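Long-range contacts in mycobacterium tuberculosis paralogous family 11 (Mycobacterium smegmatis, PDB 4Y9I), which probably uses reduced coenzyme F420 to reduce quinones to quinols: residues A37-K42 / I108-V113; I9-T14 / S62-D67. One frame throughout, in Å; residues are numbered along the deposited sequence.

Both contacts join neighbouring strands of one closed six-stranded antiparallel barrel. Contact 1 lies near the centre of the chain and pairs strand 35-39 with strand 110-113; contact 2 sits farther out and pairs strand 9-15 with strand 60-65, the first and fourth strands in chain order. Contact 1 is almost wholly apolar outside its backbone bonds. Contact 2 adds a buried carboxylate, a bridging water and polar side chains on its outer face. The centres are about 14 Å apart, yet the two meet inside the barrel, where Met38 CE touches Phe12 CB at 3.6 Å and Val113 packs on Val63 and Phe12.

Contact 1: residues A37-K42 / I108-V113; sequences AMVASK and IPVFIV
An antiparallel strand pair in the barrel wall, near the centre of the chain, sets Met38 opposite Phe111 as a hydrogen-bonded pair, flanked by the non-hydrogen-bonded pairs Ala37-Ile112 and Val39-Val110. Met38 N donates to Phe111 O at 2.8 Å, and Phe111 N answers to Met38 O at 3.0 Å. Beyond the end of strand 35-39 the pairing runs on for one more bond, from Ala40 N to Pro109 O (2.9 Å). There segment 37-42 turns away, Ala40 forming the centre of an inverse gamma turn whose Ser41 N to Val39 O bond is weak.

Side chains alternate between the two faces. On the face of Met38 and Phe111, the phenyl ring turns its edge to the main chain: Met38 O lies in its plane, 3.8 Å from Phe111 CD1, and Ala40 CB nears Phe111 CE1. The Met38 thioether crosses Val113, with Met38 SD 3.8 Å from Val113 CG2, and the chain then bends at its last torsion (chi3 77°), carrying the methyl on toward Phe12. Helices cover the strands of this split barrel: Trp51 of helix 51-57 touches Met38 and Ala40, and Tyr97 of helix 96-102 touches Val39 on the other face. On that second face Val110 CG1 meets Ala37 CB at 3.8 Å. Val39 CG1 packs against Ile108 CG2 at 3.8 Å, and the same CG2 methyl lies 3.6 Å from Ala40 O. Ile108 is itself held by Arg83, which donates to its carbonyl, and by Gln101, which receives its N-H.

Contact 2: residues I9-T14 / S62-D67; sequences IVLFTT and SVQDGD
A water between Ile9 and Asp65 is gripped by three groups: it donates to Ile9 O at 2.7 Å and to Asp65 OD1, and accepts from Gly66 N. It thus bridges the two segments just past the last paired residues. The carboxylate also has an apolar neighbour, since Val10 CG1 lies 3.6 Å from Asp65 OD1. The other oxygen, OD2, takes a salt bridge from Arg29 and a hydrogen bond from Tyr36 OH; these partners would be expected to favour the ionised form of this buried acid.

Four backbone bonds join the strands. Leu11 N reaches Gln64 O at 2.9 Å in an almost straight bond (175° at the hydrogen), and Gln64 N returns to Leu11 O at 2.8 Å. Thr13 and Ser62 exchange the second pair, Thr13 N to Ser62 O at 2.9 Å and Ser62 N to Thr13 O.

Phe12 and Val63 lie between these pairs, their side chains side by side and pointing the same way into the barrel. With CG beside the backbone N (chi1 -64°), the Phe12 ring reaches along its neighbour until Phe12 CE1 is 3.9 Å from Val63 CG2. On the opposite face Ser62 OG bonds to Asp72 N and Gln64 NE2 to His3 O. Bringing strand 9-15 against strand 60-65, this pairing closes the six-stranded antiparallel barrel, as in the split beta-barrel of the FMN-binding clan.

Contact 1: residues A37-K42 / I108-V113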
# COMPACT_ATOMS: atom_id res chain seq x y z
N ALA A 37 3.64 4.40 0.46
CA ALA A 37 3.51 3.12 1.12
C ALA A 37 2.13 2.46 0.95
O ALA A 37 1.09 3.15 0.99
CB ALA A 37 3.83 3.21 2.61
N MET A 38 2.11 1.14 0.79
CA MET A 38 0.88 0.32 0.80
C MET A 38 0.91 -0.42 2.14
O MET A 38 1.76 -1.35 2.35
CB MET A 38 0.90 -0.70 -0.30
CG MET A 38 0.98 -0.09 -1.71
SD MET A 38 1.04 -1.30 -3.04
CE MET A 38 -0.67 -1.75 -3.07
N VAL A 39 0.04 -0.08 3.04
CA VAL A 39 -0.05 -0.78 4.36
C VAL A 39 -1.00 -1.96 4.18
O VAL A 39 -2.17 -1.79 3.88
CB VAL A 39 -0.52 0.15 5.45
CG1 VAL A 39 -0.71 -0.60 6.76
CG2 VAL A 39 0.43 1.34 5.56
N ALA A 40 -0.44 -3.19 4.29
CA ALA A 40 -1.19 -4.42 4.06
C ALA A 40 -1.99 -4.89 5.30
O ALA A 40 -1.78 -5.98 5.79
CB ALA A 40 -0.24 -5.54 3.53
N SER A 41 -2.84 -3.99 5.80
CA SER A 41 -3.79 -4.34 6.82
C SER A 41 -5.03 -4.74 6.13
O SER A 41 -5.11 -4.72 4.92
CB SER A 41 -4.02 -3.22 7.75
OG SER A 41 -4.35 -2.04 7.07
N LYS A 42 -6.01 -5.14 6.92
CA LYS A 42 -7.28 -5.55 6.42
C LYS A 42 -8.33 -5.09 7.44
O LYS A 42 -9.14 -5.90 7.95
CB LYS A 42 -7.39 -7.08 6.26
CG LYS A 42 -8.48 -7.41 5.28
CD LYS A 42 -8.83 -8.88 5.19
CE LYS A 42 -10.28 -8.99 4.73
NZ LYS A 42 -10.55 -8.47 3.40
N ILE A 108 2.47 -5.78 10.64
CA ILE A 108 1.68 -5.58 9.41
C ILE A 108 2.66 -5.28 8.26
O ILE A 108 3.46 -4.36 8.36
CB ILE A 108 0.63 -4.45 9.61
CG1 ILE A 108 -0.41 -4.88 10.62
CG2 ILE A 108 -0.07 -4.05 8.31
CD1 ILE A 108 -1.26 -3.76 11.17
N PRO A 109 2.54 -6.01 7.15
CA PRO A 109 3.50 -5.70 6.06
C PRO A 109 3.27 -4.30 5.54
O PRO A 109 2.10 -3.86 5.43
CB PRO A 109 3.18 -6.74 4.99
CG PRO A 109 2.50 -7.87 5.74
CD PRO A 109 1.72 -7.19 6.86
N VAL A 110 4.36 -3.64 5.13
CA VAL A 110 4.30 -2.32 4.47
C VAL A 110 5.17 -2.46 3.28
O VAL A 110 6.37 -2.80 3.42
CB VAL A 110 4.79 -1.18 5.37
CG1 VAL A 110 4.64 0.15 4.72
CG2 VAL A 110 4.03 -1.29 6.71
N PHE A 111 4.61 -2.08 2.12
CA PHE A 111 5.37 -2.00 0.89
C PHE A 111 5.70 -0.55 0.56
O PHE A 111 4.83 0.33 0.62
CB PHE A 111 4.56 -2.57 -0.29
CG PHE A 111 4.22 -4.03 -0.18
CD1 PHE A 111 3.19 -4.45 0.63
CD2 PHE A 111 4.98 -5.00 -0.85
CE1 PHE A 111 2.90 -5.79 0.77
CE2 PHE A 111 4.70 -6.36 -0.67
CZ PHE A 111 3.64 -6.77 0.11
N ILE A 112 6.91 -0.26 0.14
CA ILE A 112 7.28 1.01 -0.52
C ILE A 112 7.02 0.86 -2.04
O ILE A 112 7.26 -0.22 -2.59
CB ILE A 112 8.74 1.44 -0.23
CG1 ILE A 112 8.95 2.89 -0.62
CG2 ILE A 112 9.69 0.51 -0.93
CD1 ILE A 112 10.27 3.41 -0.11
N VAL A 113 6.49 1.91 -2.63
CA VAL A 113 6.29 1.92 -4.06
C VAL A 113 7.14 3.04 -4.64
O VAL A 113 6.96 4.13 -4.33
CB VAL A 113 4.80 2.06 -4.40
CG1 VAL A 113 4.62 2.07 -5.89
CG2 VAL A 113 4.00 0.93 -3.79

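Contact 2: residues I9-T14 / S62-D67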
# COMPACT_ATOMS: atom_id res chain seq x y z
N ILE A 9 -6.61 9.72 0.14
CA ILE A 9 -6.51 8.35 -0.42
C ILE A 9 -5.71 8.40 -1.69
O ILE A 9 -5.80 9.37 -2.45
CB ILE A 9 -7.95 7.80 -0.64
CG1 ILE A 9 -8.69 7.72 0.73
CG2 ILE A 9 -7.96 6.48 -1.42
CD1 ILE A 9 -10.19 7.51 0.57
N VAL A 10 -4.99 7.33 -1.99
CA VAL A 10 -4.41 7.14 -3.28
C VAL A 10 -4.80 5.76 -3.87
O VAL A 10 -5.34 4.90 -3.15
CB VAL A 10 -2.90 7.24 -3.25
CG1 VAL A 10 -2.48 8.65 -2.85
CG2 VAL A 10 -2.30 6.17 -2.41
N LEU A 11 -4.61 5.62 -5.18
CA LEU A 11 -4.95 4.36 -5.86
C LEU A 11 -3.73 3.62 -6.37
O LEU A 11 -2.88 4.20 -7.06
CB LEU A 11 -5.81 4.67 -7.10
CG LEU A 11 -6.32 3.42 -7.83
CD1 LEU A 11 -7.45 2.77 -7.08
CD2 LEU A 11 -6.78 3.83 -9.20
N PHE A 12 -3.66 2.35 -6.00
CA PHE A 12 -2.60 1.45 -6.49
C PHE A 12 -3.20 0.49 -7.44
O PHE A 12 -4.19 -0.19 -7.10
CB PHE A 12 -1.99 0.72 -5.34
CG PHE A 12 -1.26 1.65 -4.36
CD1 PHE A 12 0.03 2.04 -4.65
CD2 PHE A 12 -1.88 2.12 -3.23
CE1 PHE A 12 0.74 2.90 -3.79
CE2 PHE A 12 -1.19 2.99 -2.39
CZ PHE A 12 0.12 3.43 -2.68
N THR A 13 -2.65 0.39 -8.65
CA THR A 13 -3.15 -0.54 -9.65
C THR A 13 -2.19 -1.70 -9.77
O THR A 13 -1.03 -1.44 -9.99
CB THR A 13 -3.37 0.10 -11.02
OG1 THR A 13 -4.27 1.21 -10.86
CG2 THR A 13 -3.98 -0.89 -11.98
N THR A 14 -2.71 -2.88 -9.58
CA THR A 14 -1.98 -4.12 -9.60
C THR A 14 -2.32 -4.89 -10.86
O THR A 14 -3.36 -4.65 -11.51
CB THR A 14 -2.22 -4.97 -8.33
OG1 THR A 14 -3.56 -5.54 -8.40
CG2 THR A 14 -1.99 -4.19 -7.02
N SER A 62 1.18 0.63 -10.30
CA SER A 62 1.02 2.04 -10.64
C SER A 62 0.33 2.79 -9.47
O SER A 62 -0.42 2.21 -8.70
CB SER A 62 0.19 2.24 -11.89
OG SER A 62 0.81 1.65 -13.00
N VAL A 63 0.67 4.06 -9.37
CA VAL A 63 0.07 4.93 -8.36
C VAL A 63 -0.67 6.10 -9.02
O VAL A 63 -0.18 6.71 -9.96
CB VAL A 63 1.15 5.52 -7.43
CG1 VAL A 63 0.51 6.15 -6.19
CG2 VAL A 63 2.17 4.49 -7.00
N GLN A 64 -1.82 6.43 -8.44
CA GLN A 64 -2.56 7.65 -8.82
C GLN A 64 -2.83 8.41 -7.52
O GLN A 64 -3.45 7.91 -6.58
CB GLN A 64 -3.83 7.38 -9.63
CG GLN A 64 -4.59 8.64 -10.08
CD GLN A 64 -5.87 8.34 -10.85
OE1 GLN A 64 -6.01 7.30 -11.48
NE2 GLN A 64 -6.82 9.27 -10.77
N ASP A 65 -2.33 9.65 -7.50
CA ASP A 65 -2.49 10.55 -6.38
C ASP A 65 -2.99 11.87 -6.94
O ASP A 65 -2.27 12.55 -7.64
CB ASP A 65 -1.14 10.73 -5.68
CG ASP A 65 -1.22 11.62 -4.43
OD1 ASP A 65 -2.32 12.04 -4.00
OD2 ASP A 65 -0.12 11.93 -3.89
N GLY A 66 -4.23 12.22 -6.65
CA GLY A 66 -4.84 13.34 -7.36
C GLY A 66 -4.89 13.16 -8.89
O GLY A 66 -5.37 12.13 -9.38
N ASP A 67 -4.32 14.12 -9.57
CA ASP A 67 -4.28 14.04 -11.01
C ASP A 67 -3.00 13.42 -11.57
O ASP A 67 -2.89 13.18 -12.74
CB ASP A 67 -4.48 15.44 -11.57
CG ASP A 67 -5.92 15.80 -11.58
OD1 ASP A 67 -6.69 14.97 -12.01
OD2 ASP A 67 -6.27 16.90 -11.14
O HOH W 1 -5.13 11.49 -4.04
O HOH W 2 -0.14 -0.70 -13.22